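Local atomic coordinates of putative exported protein (Bacteroides fragilis, PDB entry 4RAA), a protein that is of unknown function but folds as a six-bladed beta-propeller of the YWTD superfamily and is probably exported. Residues Leu305-Ile310 against Val318-Val323; Ile24-Phe29 against Thr262-Phe267; Ser81-Tyr86 against Leu122-Leu127. All blocks are in the same frame, centred on the assembly; numbering follows the deposited sequence.

Contact 1 of 3, residues Leu305-Ile310 against Val318-Val323; sequences LNYFSI and VAPLDV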
loop_
_atom_site.group_PDB
_atom_site.type_symbol
_atom_site.label_atom_id
_atom_site.label_comp_id
_atom_site.label_asym_id
_atom_site.label_seq_id
_atom_site.Cartn_x
_atom_site.Cartn_y
_atom_site.Cartn_z
ATOM N N LEU A 305 -35.871 8.212 -18.380
ATOM C CA LEU A 305 -34.423 8.367 -18.488
ATOM C C LEU A 305 -34.027 9.130 -17.216
ATOM O O LEU A 305 -33.919 10.352 -17.209
ATOM C CB LEU A 305 -34.082 9.071 -19.805
ATOM C CG LEU A 305 -32.727 8.701 -20.405
ATOM C CD1 LEU A 305 -32.624 9.293 -21.798
ATOM C CD2 LEU A 305 -31.569 9.149 -19.526
ATOM N N ASN A 306 -33.900 8.379 -16.121
ATOM C CA ASN A 306 -33.599 8.948 -14.791
ATOM C C ASN A 306 -32.198 9.531 -14.664
ATOM O O ASN A 306 -32.019 10.555 -14.002
ATOM C CB ASN A 306 -33.848 7.918 -13.670
ATOM C CG ASN A 306 -35.320 7.527 -13.536
ATOM O OD1 ASN A 306 -36.219 8.171 -14.085
ATOM N ND2 ASN A 306 -35.570 6.465 -12.778
ATOM N N TYR A 307 -31.225 8.886 -15.297
ATOM C CA TYR A 307 -29.838 9.337 -15.241
ATOM C C TYR A 307 -28.962 8.700 -16.318
ATOM O O TYR A 307 -29.271 7.623 -16.840
ATOM C CB TYR A 307 -29.231 9.018 -13.857
ATOM C CG TYR A 307 -29.157 7.533 -13.528
ATOM C CD1 TYR A 307 -30.298 6.822 -13.097
ATOM C CD2 TYR A 307 -27.946 6.835 -13.635
ATOM C CE1 TYR A 307 -30.225 5.460 -12.801
ATOM C CE2 TYR A 307 -27.862 5.477 -13.336
ATOM C CZ TYR A 307 -28.994 4.788 -12.917
ATOM O OH TYR A 307 -28.893 3.438 -12.627
ATOM N N PHE A 308 -27.869 9.389 -16.625
ATOM C CA PHE A 308 -26.844 8.887 -17.532
ATOM C C PHE A 308 -25.723 8.306 -16.678
ATOM O O PHE A 308 -25.265 8.959 -15.731
ATOM C CB PHE A 308 -26.307 9.986 -18.474
ATOM C CG PHE A 308 -27.044 10.068 -19.777
ATOM C CD1 PHE A 308 -28.174 10.874 -19.917
ATOM C CD2 PHE A 308 -26.624 9.306 -20.870
ATOM C CE1 PHE A 308 -28.861 10.933 -21.129
ATOM C CE2 PHE A 308 -27.299 9.362 -22.083
ATOM C CZ PHE A 308 -28.424 10.173 -22.213
ATOM N N SER A 309 -25.307 7.073 -16.995
ATOM C CA SER A 309 -24.158 6.451 -16.334
ATOM C C SER A 309 -22.939 7.229 -16.748
ATOM O O SER A 309 -22.869 7.726 -17.882
ATOM C CB SER A 309 -23.932 5.004 -16.774
ATOM O OG SER A 309 -25.015 4.199 -16.409
ATOM N N ILE A 310 -21.984 7.335 -15.835
ATOM C CA ILE A 310 -20.721 7.987 -16.155
ATOM C C ILE A 310 -19.931 6.940 -16.976
ATOM O O ILE A 310 -20.084 5.738 -16.756
ATOM C CB ILE A 310 -20.053 8.585 -14.894
ATOM C CG1 ILE A 310 -20.990 9.676 -14.318
ATOM C CG2 ILE A 310 -18.690 9.181 -15.246
ATOM C CD1 ILE A 310 -20.780 10.056 -12.869
ATOM N N VAL A 318 -24.146 5.963 -22.165
ATOM C CA VAL A 318 -24.914 4.870 -21.558
ATOM C C VAL A 318 -25.961 5.417 -20.598
ATOM O O VAL A 318 -25.661 6.308 -19.810
ATOM C CB VAL A 318 -23.993 3.887 -20.790
ATOM C CG1 VAL A 318 -24.800 2.730 -20.177
ATOM C CG2 VAL A 318 -22.903 3.352 -21.713
ATOM N N ALA A 319 -27.169 4.857 -20.652
ATOM C CA ALA A 319 -28.266 5.230 -19.747
ATOM C C ALA A 319 -29.083 3.978 -19.413
ATOM O O ALA A 319 -29.749 3.455 -20.294
ATOM C CB ALA A 319 -29.149 6.278 -20.397
ATOM N N PRO A 320 -29.029 3.485 -18.154
ATOM C CA PRO A 320 -29.792 2.284 -17.814
ATOM C C PRO A 320 -31.270 2.615 -17.658
ATOM O O PRO A 320 -31.611 3.664 -17.100
ATOM C CB PRO A 320 -29.172 1.841 -16.495
ATOM C CG PRO A 320 -28.759 3.110 -15.861
ATOM C CD PRO A 320 -28.316 4.013 -16.977
ATOM N N LEU A 321 -32.120 1.719 -18.163
ATOM C CA LEU A 321 -33.568 1.866 -18.161
ATOM C C LEU A 321 -34.194 0.757 -17.306
ATOM O O LEU A 321 -33.825 -0.409 -17.454
ATOM C CB LEU A 321 -34.071 1.769 -19.599
ATOM C CG LEU A 321 -33.431 2.704 -20.644
ATOM C CD1 LEU A 321 -33.873 2.317 -22.048
ATOM C CD2 LEU A 321 -33.769 4.165 -20.393
ATOM N N ASP A 322 -35.140 1.123 -16.435
ATOM C CA ASP A 322 -35.775 0.188 -15.500
ATOM C C ASP A 322 -36.833 -0.615 -16.250
ATOM O O ASP A 322 -37.780 -0.035 -16.783
ATOM C CB ASP A 322 -36.412 0.945 -14.328
ATOM C CG ASP A 322 -36.996 0.016 -13.275
ATOM O OD1 ASP A 322 -36.218 -0.755 -12.673
ATOM O OD2 ASP A 322 -38.220 0.070 -13.033
ATOM N N VAL A 323 -36.699 -1.943 -16.237
ATOM C CA VAL A 323 -37.588 -2.841 -16.991
ATOM C C VAL A 323 -39.044 -2.715 -16.546
ATOM O O VAL A 323 -39.876 -2.311 -17.349
ATOM C CB VAL A 323 -37.093 -4.315 -16.949
ATOM C CG1 VAL A 323 -38.109 -5.284 -17.568
ATOM C CG2 VAL A 323 -35.728 -4.428 -17.641
HETATM O O HOH W 1 -23.026 7.986 -20.670
#

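Contact 2 of 3, residues Ile24-Phe29 against Thr262-Phe267; sequences ILELSF and TERDLF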
loop_
_atom_site.group_PDB
_atom_site.type_symbol
_atom_site.label_atom_id
_atom_site.label_comp_id
_atom_site.label_asym_id
_atom_site.label_seq_id
_atom_site.Cartn_x
_atom_site.Cartn_y
_atom_site.Cartn_z
ATOM N N ILE A 24 -31.120 13.771 -34.975
ATOM C CA ILE A 24 -29.657 14.011 -34.764
ATOM C C ILE A 24 -28.881 12.919 -34.005
ATOM O O ILE A 24 -27.644 12.990 -33.949
ATOM C CB ILE A 24 -29.352 15.402 -34.110
ATOM C CG1 ILE A 24 -30.048 15.569 -32.745
ATOM C CG2 ILE A 24 -29.734 16.534 -35.059
ATOM C CD1 ILE A 24 -29.656 16.821 -31.999
ATOM N N LEU A 25 -29.585 11.927 -33.438
ATOM C CA LEU A 25 -28.966 10.831 -32.662
ATOM C C LEU A 25 -29.209 9.444 -33.258
ATOM O O LEU A 25 -30.251 9.213 -33.897
ATOM C CB LEU A 25 -29.508 10.823 -31.225
ATOM C CG LEU A 25 -29.237 12.030 -30.320
ATOM C CD1 LEU A 25 -30.087 11.936 -29.057
ATOM C CD2 LEU A 25 -27.758 12.146 -29.981
ATOM N N GLU A 26 -28.232 8.546 -33.037
ATOM C CA GLU A 26 -28.314 7.126 -33.415
ATOM C C GLU A 26 -28.315 6.306 -32.120
ATOM O O GLU A 26 -27.465 6.512 -31.246
ATOM C CB GLU A 26 -27.199 6.676 -34.369
ATOM C CG GLU A 26 -25.755 6.789 -33.887
ATOM C CD GLU A 26 -24.747 6.390 -34.967
ATOM O OE1 GLU A 26 -25.040 5.480 -35.769
ATOM O OE2 GLU A 26 -23.639 6.971 -35.002
ATOM N N LEU A 27 -29.271 5.379 -32.037
ATOM C CA LEU A 27 -29.536 4.550 -30.861
ATOM C C LEU A 27 -29.122 3.106 -31.032
ATOM O O LEU A 27 -28.926 2.606 -32.141
ATOM C CB LEU A 27 -31.047 4.558 -30.527
ATOM C CG LEU A 27 -31.628 5.716 -29.710
ATOM C CD1 LEU A 27 -31.071 7.079 -30.102
ATOM C CD2 LEU A 27 -33.149 5.691 -29.808
ATOM N N SER A 28 -29.028 2.448 -29.889
ATOM C CA SER A 28 -28.750 1.029 -29.800
ATOM C C SER A 28 -29.144 0.594 -28.393
ATOM O O SER A 28 -29.106 1.404 -27.461
ATOM C CB SER A 28 -27.282 0.736 -30.091
ATOM O OG SER A 28 -27.021 -0.646 -29.970
ATOM N N PHE A 29 -29.546 -0.665 -28.255
ATOM C CA PHE A 29 -29.967 -1.224 -26.968
ATOM C C PHE A 29 -29.267 -2.548 -26.676
ATOM O O PHE A 29 -28.916 -3.292 -27.596
ATOM C CB PHE A 29 -31.478 -1.415 -26.954
ATOM C CG PHE A 29 -32.248 -0.133 -27.060
ATOM C CD1 PHE A 29 -32.418 0.683 -25.942
ATOM C CD2 PHE A 29 -32.820 0.261 -28.271
ATOM C CE1 PHE A 29 -33.139 1.868 -26.027
ATOM C CE2 PHE A 29 -33.549 1.446 -28.364
ATOM C CZ PHE A 29 -33.708 2.251 -27.242
ATOM N N THR A 262 -16.842 12.376 -25.685
ATOM C CA THR A 262 -16.324 11.343 -26.606
ATOM C C THR A 262 -15.514 12.084 -27.684
ATOM O O THR A 262 -15.293 13.288 -27.551
ATOM C CB THR A 262 -17.453 10.483 -27.244
ATOM O OG1 THR A 262 -18.224 11.265 -28.162
ATOM C CG2 THR A 262 -18.369 9.884 -26.183
ATOM N N GLU A 263 -15.060 11.373 -28.719
ATOM C CA GLU A 263 -14.323 11.993 -29.840
ATOM C C GLU A 263 -15.211 12.861 -30.721
ATOM O O GLU A 263 -14.737 13.855 -31.254
ATOM C CB GLU A 263 -13.651 10.933 -30.739
ATOM C CG GLU A 263 -12.580 10.076 -30.064
ATOM C CD GLU A 263 -11.345 10.852 -29.594
ATOM O OE1 GLU A 263 -11.085 11.979 -30.077
ATOM O OE2 GLU A 263 -10.610 10.315 -28.734
ATOM N N ARG A 264 -16.483 12.486 -30.858
ATOM C CA ARG A 264 -17.434 13.159 -31.757
ATOM C C ARG A 264 -18.421 14.138 -31.103
ATOM O O ARG A 264 -18.839 15.101 -31.758
ATOM C CB ARG A 264 -18.223 12.109 -32.568
ATOM C CG ARG A 264 -19.133 11.178 -31.764
ATOM C CD ARG A 264 -19.980 10.300 -32.668
ATOM N NE ARG A 264 -19.212 9.266 -33.363
ATOM C CZ ARG A 264 -19.710 8.406 -34.258
ATOM N NH1 ARG A 264 -21.002 8.429 -34.612
ATOM N NH2 ARG A 264 -18.905 7.504 -34.818
ATOM N N ASP A 265 -18.805 13.880 -29.847
ATOM C CA ASP A 265 -19.795 14.698 -29.136
ATOM C C ASP A 265 -19.490 14.946 -27.654
ATOM O O ASP A 265 -18.492 14.454 -27.115
ATOM C CB ASP A 265 -21.190 14.071 -29.316
ATOM C CG ASP A 265 -21.347 12.710 -28.637
ATOM O OD1 ASP A 265 -20.572 12.371 -27.717
ATOM O OD2 ASP A 265 -22.293 11.978 -29.016
ATOM N N LEU A 266 -20.369 15.715 -27.016
ATOM C CA LEU A 266 -20.246 16.071 -25.610
ATOM C C LEU A 266 -21.649 16.352 -25.047
ATOM O O LEU A 266 -22.326 17.269 -25.506
ATOM C CB LEU A 266 -19.314 17.285 -25.507
ATOM C CG LEU A 266 -18.887 17.911 -24.174
ATOM C CD1 LEU A 266 -17.649 18.771 -24.394
ATOM C CD2 LEU A 266 -19.996 18.729 -23.522
ATOM N N PHE A 267 -22.070 15.532 -24.083
ATOM C CA PHE A 267 -23.397 15.625 -23.433
ATOM C C PHE A 267 -23.232 16.271 -22.067
ATOM O O PHE A 267 -22.289 15.935 -21.332
ATOM C CB PHE A 267 -24.013 14.236 -23.227
ATOM C CG PHE A 267 -24.610 13.603 -24.462
ATOM C CD1 PHE A 267 -24.179 13.894 -25.766
ATOM C CD2 PHE A 267 -25.562 12.597 -24.299
ATOM C CE1 PHE A 267 -24.753 13.259 -26.862
ATOM C CE2 PHE A 267 -26.122 11.948 -25.395
ATOM C CZ PHE A 267 -25.718 12.281 -26.678
#

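Contact 3 of 3, residues Ser81-Tyr86 against Leu122-Leu127; sequences SGPGEY and LYERRL. With PO4 (phosphate ion), chain B.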
loop_
_atom_site.group_PDB
_atom_site.type_symbol
_atom_site.label_atom_id
_atom_site.label_comp_id
_atom_site.label_asym_id
_atom_site.label_seq_id
_atom_site.Cartn_x
_atom_site.Cartn_y
_atom_site.Cartn_z
ATOM N N SER A 81 -15.602 -7.109 4.903
ATOM C CA SER A 81 -14.574 -6.336 5.630
ATOM C C SER A 81 -13.138 -6.890 5.598
ATOM O O SER A 81 -12.243 -6.266 6.162
ATOM C CB SER A 81 -15.009 -6.160 7.093
ATOM O OG SER A 81 -15.038 -7.404 7.773
ATOM N N GLY A 82 -12.912 -8.038 4.958
ATOM C CA GLY A 82 -11.583 -8.651 4.903
ATOM C C GLY A 82 -10.677 -8.046 3.838
ATOM O O GLY A 82 -11.056 -7.069 3.165
ATOM N N PRO A 83 -9.463 -8.610 3.681
ATOM C CA PRO A 83 -8.592 -8.127 2.613
ATOM C C PRO A 83 -9.141 -8.572 1.259
ATOM O O PRO A 83 -9.563 -9.714 1.124
ATOM C CB PRO A 83 -7.234 -8.772 2.930
ATOM C CG PRO A 83 -7.336 -9.234 4.345
ATOM C CD PRO A 83 -8.774 -9.611 4.516
ATOM N N GLY A 84 -9.175 -7.659 0.292
ATOM C CA GLY A 84 -9.744 -7.931 -1.033
ATOM C C GLY A 84 -11.264 -7.790 -1.134
ATOM O O GLY A 84 -11.820 -7.973 -2.221
ATOM N N GLU A 85 -11.918 -7.447 -0.016
ATOM C CA GLU A 85 -13.364 -7.276 0.075
ATOM C C GLU A 85 -13.667 -5.790 0.303
ATOM O O GLU A 85 -12.833 -5.068 0.856
ATOM C CB GLU A 85 -13.917 -8.133 1.214
ATOM C CG GLU A 85 -13.583 -9.623 1.116
ATOM C CD GLU A 85 -13.989 -10.445 2.336
ATOM O OE1 GLU A 85 -14.402 -9.887 3.371
ATOM O OE2 GLU A 85 -13.859 -11.683 2.267
ATOM N N TYR A 86 -14.865 -5.351 -0.090
ATOM C CA TYR A 86 -15.277 -3.927 -0.027
ATOM C C TYR A 86 -16.691 -3.657 0.508
ATOM O O TYR A 86 -17.544 -4.526 0.423
ATOM C CB TYR A 86 -15.134 -3.279 -1.415
ATOM C CG TYR A 86 -15.640 -4.103 -2.608
ATOM C CD1 TYR A 86 -17.004 -4.381 -2.787
ATOM C CD2 TYR A 86 -14.748 -4.590 -3.578
ATOM C CE1 TYR A 86 -17.449 -5.139 -3.871
ATOM C CE2 TYR A 86 -15.197 -5.339 -4.667
ATOM C CZ TYR A 86 -16.561 -5.609 -4.806
ATOM O OH TYR A 86 -17.066 -6.346 -5.854
ATOM N N LEU A 122 -4.980 -8.825 -6.032
ATOM C CA LEU A 122 -3.520 -8.646 -6.001
ATOM C C LEU A 122 -3.058 -8.111 -4.645
ATOM O O LEU A 122 -2.280 -8.776 -3.958
ATOM C CB LEU A 122 -3.055 -7.715 -7.131
ATOM C CG LEU A 122 -2.726 -8.320 -8.492
ATOM C CD1 LEU A 122 -3.750 -9.335 -8.949
ATOM C CD2 LEU A 122 -2.568 -7.202 -9.514
ATOM N N TYR A 123 -3.520 -6.912 -4.280
ATOM C CA TYR A 123 -3.162 -6.275 -2.996
ATOM C C TYR A 123 -4.028 -5.067 -2.689
ATOM O O TYR A 123 -4.714 -4.572 -3.579
ATOM C CB TYR A 123 -1.696 -5.821 -2.991
ATOM C CG TYR A 123 -1.349 -4.707 -3.968
ATOM C CD1 TYR A 123 -1.135 -4.974 -5.324
ATOM C CD2 TYR A 123 -1.205 -3.383 -3.525
ATOM C CE1 TYR A 123 -0.801 -3.956 -6.215
ATOM C CE2 TYR A 123 -0.871 -2.357 -4.401
ATOM C CZ TYR A 123 -0.666 -2.641 -5.741
ATOM O OH TYR A 123 -0.334 -1.607 -6.592
ATOM N N GLU A 124 -3.990 -4.600 -1.438
ATOM C CA GLU A 124 -4.758 -3.412 -1.017
ATOM C C GLU A 124 -3.895 -2.451 -0.219
ATOM O O GLU A 124 -3.047 -2.878 0.565
ATOM C CB GLU A 124 -6.023 -3.782 -0.212
ATOM C CG GLU A 124 -5.789 -4.445 1.153
ATOM C CD GLU A 124 -7.066 -4.824 1.898
ATOM O OE1 GLU A 124 -8.186 -4.641 1.376
ATOM O OE2 GLU A 124 -6.944 -5.331 3.031
ATOM N N ARG A 125 -4.147 -1.159 -0.417
ATOM C CA ARG A 125 -3.454 -0.072 0.280
ATOM C C ARG A 125 -4.476 0.892 0.848
ATOM O O ARG A 125 -5.624 0.891 0.415
ATOM C CB ARG A 125 -2.588 0.710 -0.692
ATOM C CG ARG A 125 -1.515 -0.099 -1.369
ATOM C CD ARG A 125 -0.691 0.805 -2.275
ATOM N NE ARG A 125 -0.027 1.877 -1.534
ATOM C CZ ARG A 125 0.511 2.969 -2.064
ATOM N NH1 ARG A 125 0.478 3.197 -3.379
ATOM N NH2 ARG A 125 1.073 3.872 -1.263
ATOM N N ARG A 126 -4.048 1.737 1.782
ATOM C CA ARG A 126 -4.936 2.752 2.352
ATOM C C ARG A 126 -4.954 3.970 1.454
ATOM O O ARG A 126 -3.945 4.291 0.812
ATOM C CB ARG A 126 -4.488 3.186 3.740
ATOM C CG ARG A 126 -4.566 2.076 4.752
ATOM C CD ARG A 126 -4.019 2.514 6.089
ATOM N NE ARG A 126 -2.604 2.880 6.036
ATOM C CZ ARG A 126 -1.887 3.292 7.082
ATOM N NH1 ARG A 126 -2.433 3.390 8.299
ATOM N NH2 ARG A 126 -0.596 3.602 6.911
ATOM N N LEU A 127 -6.107 4.645 1.423
ATOM C CA LEU A 127 -6.246 5.887 0.693
ATOM C C LEU A 127 -5.319 6.870 1.367
ATOM O O LEU A 127 -5.265 6.902 2.593
ATOM C CB LEU A 127 -7.657 6.467 0.780
ATOM C CG LEU A 127 -8.857 5.778 0.137
ATOM C CD1 LEU A 127 -10.101 6.576 0.496
ATOM C CD2 LEU A 127 -8.723 5.646 -1.378
HETATM P P PO4 B . -0.080 2.957 2.220
HETATM O O1 PO4 B . -1.297 3.845 2.095
HETATM O O2 PO4 B . 0.323 2.824 3.675
HETATM O O3 PO4 B . -0.376 1.582 1.671
HETATM O O4 PO4 B . 1.031 3.575 1.404
#

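Contact 1 of 3, residues Leu305-Ile310 against Val318-Val323
The A319 methyl sits over one face of the F308 ring, with CB 4.1 Å from the ring centroid and 19° off the normal. This is a CH-pi contact in the buried part of a beta-propeller. Strand 316-321 belongs to one blade, and 305-310 is the irregular segment that runs from helix 293-299 into strand 312-313 of the same blade. The methyl is shared: L305 CD2 packs against A319 CB at 3.9 Å. The other side of the contact is made by P320. Its CG meets the phenol end of Y307, 3.4 Å from Y307 CZ, and the two side chains cross at about a right angle. With chi1 at 63°, Y307 folds over its own backbone, which brings the far end of the ring to the proline. S309 OG comes alongside P320 CD. Both hydroxyls are engaged beyond the contact: Y307 OH bonds V43 N and S309 OG bonds V43 O, so the V43 backbone is gripped twice. One backbone bond joins the segments, S309 N to V318 O at 2.9 Å, and it is bent, 137° at the hydrogen. Beside it a water accepts from V318 N at 2.8 Å and lies 2.8 Å from S309 O.

Contact 2 of 3, residues Ile24-Phe29 against Thr262-Phe267
Strands 25-29 and 265-267 do not pair. Their closest CA atoms, L25 and D265, are 10.6 Å apart, and only side chains span the gap. The two strands lie in separate blades of the beta-propeller. Strand 25-31 is the outer strand of the blade that also holds strand 354-360, consistent with propeller ring closure, where an early strand completes a blade of late ones. Strand 265-272 follows a turn from strand 254-261. Near the surface E26 OE2 makes a salt bridge to R264 NH1 at 3.0 Å. The oxygen arrives at the guanidinium edge, near its plane, and the carboxylate plane is turned 36° from it. E26 is extended beyond CG, while R264 bends at its third torsion (chi3 71°); the two chains meet at about a right angle. OE2 also pairs with R359 NE, and R264 NH1 donates to I360 O, so the bridge is tied to strand 354-360. Deeper in, L25 CD2 packs on F267 CZ at 3.9 Å, and the F267 ring stacks with H317. Within the turn, T262 N donates to D265 O at 3.0 Å. T262 OG1 donates to D265 OD1 at 2.6 Å, arriving from above the carboxylate plane, 56° out of it.

Contact 3 of 3, residues Ser81-Tyr86 against Leu122-Leu127
E124 OE1 is gripped by two donors. K110 NZ makes a salt bridge to it, and G84 N adds a weak hydrogen bond of 3.4 Å that is nearly straight (167°). The donor sits in a type II beta turn from G82 to E85, where G84 takes the positive phi (83°) usual for glycine at this position. The turn lies in the loop that leads from strand 72-79 into strand 85-94 of the beta-propeller, and E124 is on the outer strand 121-126 of the same sheet. In E124 a chi1 of 66° tucks CG over the backbone, and the chain is extended beyond it, so the carboxylate reaches the turn. E124 OE2 rests on P83, 3.3 Å from its CA and 3.5 Å from its CB. The turn also has a bond of its own, G82 N to E85 OE1 at 2.9 Å.

The next two residues of the strand contact a phosphate, most likely picked up during crystallisation. R125 NE gives O3 a bond of 3.2 Å and R125 NH2 gives O4 one of 2.7 Å, from the guanidinium edge. R126 NH2 to O2 is weak. R125 NE and R126 N of the second subunit bind the same ion, and Y123 stacks on Y123 of that subunit. E124, probably kept charged by K110, holds the turn by a weak bond and the P83 contact, and K110, bonded to both E124 OE1 and E85 O, links the two. Alongside, arginines of both subunits gather round one anion, which implies a positive patch at the dimer interface but not a natural ligand.

Contact 1 is buried, contact 2 partly so, and contact 3 lies farthest from the centre of the chain, on the subunit interface. Contacts 1 and 2 touch each other, with L321 against F29 and F308 against F267, and both reach the sheet of strands 25-31, 354-360 and 316-321. Contact 1 works within that blade, by apolar packing and one backbone bond. Contact 2 joins it to a neighbouring blade, with an apolar inner part and a charged outer part. Contact 3 belongs to a different sheet across the propeller, about 24 Å from contact 2 between nearest atoms. Its chemistry is almost wholly polar, and unlike the others it adjoins a second subunit.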